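Local coordinates for protein pullulanase (PDB 2WAN) that hydrolyses the alpha-1,6-glucosidic linkages of pullulan, and probably the branch points of starch, as a glycoside hydrolase, at residues A[763-768]-A[818-823]. Residues are numbered along the deposited sequence; the frame is centred on the assembly and turned at random.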
loop_
_atom_site.group_PDB
_atom_site.type_symbol
_atom_site.label_atom_id
_atom_site.label_comp_id
_atom_site.label_asym_id
_atom_site.label_seq_id
_atom_site.Cartn_x
_atom_site.Cartn_y
_atom_site.Cartn_z
ATOM N N ALA A 763 -2.968 6.912 25.888
ATOM C CA ALA A 763 -3.184 6.644 24.469
ATOM C C ALA A 763 -2.509 5.331 24.071
ATOM O O ALA A 763 -3.123 4.478 23.406
ATOM C CB ALA A 763 -2.652 7.787 23.636
ATOM N N HIS A 764 -1.264 5.165 24.502
ATOM C CA HIS A 764 -0.548 3.913 24.210
ATOM C C HIS A 764 -1.142 2.716 24.981
ATOM O O HIS A 764 -1.158 1.609 24.446
ATOM C CB HIS A 764 0.977 4.062 24.423
ATOM C CG HIS A 764 1.625 4.993 23.437
ATOM N ND1 HIS A 764 2.141 4.577 22.225
ATOM C CD2 HIS A 764 1.830 6.330 23.491
ATOM C CE1 HIS A 764 2.635 5.620 21.573
ATOM N NE2 HIS A 764 2.454 6.696 22.321
ATOM N N ALA A 765 -1.668 2.933 26.190
ATOM C CA ALA A 765 -2.296 1.838 26.949
ATOM C C ALA A 765 -3.483 1.250 26.183
ATOM O O ALA A 765 -3.668 0.040 26.158
ATOM C CB ALA A 765 -2.743 2.298 28.342
ATOM N N VAL A 766 -4.280 2.118 25.552
ATOM C CA VAL A 766 -5.371 1.656 24.698
ATOM C C VAL A 766 -4.816 0.787 23.564
ATOM O O VAL A 766 -5.328 -0.304 23.307
ATOM C CB VAL A 766 -6.232 2.827 24.136
ATOM C CG1 VAL A 766 -7.344 2.293 23.222
ATOM C CG2 VAL A 766 -6.859 3.638 25.286
ATOM N N VAL A 767 -3.783 1.273 22.880
ATOM C CA VAL A 767 -3.174 0.495 21.797
ATOM C C VAL A 767 -2.716 -0.889 22.295
ATOM O O VAL A 767 -2.989 -1.919 21.654
ATOM C CB VAL A 767 -2.026 1.261 21.108
ATOM C CG1 VAL A 767 -1.289 0.337 20.089
ATOM C CG2 VAL A 767 -2.561 2.503 20.400
ATOM N N PHE A 768 -2.055 -0.927 23.452
ATOM C CA PHE A 768 -1.480 -2.179 23.954
ATOM C C PHE A 768 -2.505 -3.146 24.552
ATOM O O PHE A 768 -2.203 -4.349 24.712
ATOM C CB PHE A 768 -0.389 -1.894 24.997
ATOM C CG PHE A 768 0.800 -1.110 24.459
ATOM C CD1 PHE A 768 1.346 -1.402 23.205
ATOM C CD2 PHE A 768 1.383 -0.119 25.232
ATOM C CE1 PHE A 768 2.479 -0.703 22.734
ATOM C CE2 PHE A 768 2.493 0.599 24.783
ATOM C CZ PHE A 768 3.053 0.295 23.534
ATOM N N SER A 818 7.091 -0.451 28.925
ATOM C CA SER A 818 7.632 -1.810 29.014
ATOM C C SER A 818 6.687 -2.705 29.809
ATOM O O SER A 818 6.415 -3.839 29.407
ATOM C CB SER A 818 9.029 -1.798 29.656
ATOM O OG SER A 818 9.494 -3.129 29.873
ATOM N N SER A 819 6.143 -2.188 30.910
ATOM C CA SER A 819 5.268 -2.995 31.768
ATOM C C SER A 819 3.971 -3.377 31.037
ATOM O O SER A 819 3.495 -4.509 31.177
ATOM C CB SER A 819 4.943 -2.248 33.075
ATOM O OG SER A 819 6.102 -2.149 33.898
ATOM N N MET A 820 3.412 -2.435 30.270
ATOM C CA MET A 820 2.228 -2.683 29.437
ATOM C C MET A 820 2.503 -3.703 28.350
ATOM O O MET A 820 1.684 -4.590 28.096
ATOM C CB MET A 820 1.721 -1.390 28.787
ATOM C CG MET A 820 0.724 -0.647 29.634
ATOM S SD MET A 820 -0.895 -1.472 29.828
ATOM C CE MET A 820 -1.626 -0.200 30.879
ATOM N N ILE A 821 3.651 -3.556 27.692
ATOM C CA ILE A 821 4.007 -4.461 26.594
ATOM C C ILE A 821 4.212 -5.883 27.132
ATOM O O ILE A 821 3.657 -6.838 26.583
ATOM C CB ILE A 821 5.224 -3.943 25.831
ATOM C CG1 ILE A 821 4.830 -2.703 25.034
ATOM C CG2 ILE A 821 5.812 -5.037 24.878
ATOM C CD1 ILE A 821 6.021 -1.805 24.680
ATOM N N HIS A 822 4.963 -6.018 28.224
ATOM C CA HIS A 822 5.177 -7.343 28.829
ATOM C C HIS A 822 3.882 -7.994 29.320
ATOM O O HIS A 822 3.706 -9.201 29.178
ATOM C CB HIS A 822 6.204 -7.260 29.962
ATOM C CG HIS A 822 7.600 -6.994 29.477
ATOM N ND1 HIS A 822 8.535 -7.990 29.304
ATOM C CD2 HIS A 822 8.210 -5.842 29.115
ATOM C CE1 HIS A 822 9.671 -7.458 28.882
ATOM N NE2 HIS A 822 9.497 -6.157 28.753
ATOM N N LEU A 823 2.976 -7.194 29.873
ATOM C CA LEU A 823 1.658 -7.714 30.270
ATOM C C LEU A 823 0.906 -8.338 29.071
ATOM O O LEU A 823 0.422 -9.475 29.164
ATOM C CB LEU A 823 0.812 -6.614 30.927
ATOM C CG LEU A 823 -0.548 -7.115 31.468
ATOM C CD1 LEU A 823 -0.371 -7.852 32.794
ATOM C CD2 LEU A 823 -1.464 -5.929 31.649
#
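The CA atoms nearest across 763-768 and 818-823 are those of F768 and I821, 6.5 Å apart; the two helical segments run nearly parallel, at 11°, their axes 9.9 Å from each other. The F768 ring takes part in two of the three side-chain pairs. CG1 of I821 sits over the middle of one face, 3.9 Å from the ring centroid and 13° off its normal, which makes this a CH-pi contact. The side chain of I821 reaches this place because CG1 lies beside its backbone N (chi1 -71°), with CD1 extending the branch to 3.8 Å from CZ of F768. M820 meets the same ring obliquely, its CB 3.8 Å from CD2 of F768. Beyond that the methionine chain bends at chi2, and its CE ends 3.7 Å from CB of A765, one helical turn before F768. With F768 exchanged for alanine, CG1 of I821 is likely to lose its aromatic face, and a gap would probably open beside CB of M820. All four touching side chains are buried; I918 and T916 of strand 915-920 adjoin M820 and A765 respectively. The interface is plain apolar packing between neighbouring outer helices of the (beta/alpha)8 barrel of the alpha-amylase family: helix 753-769 leads into the last barrel strand, 773-777, and helix 811-826 follows it.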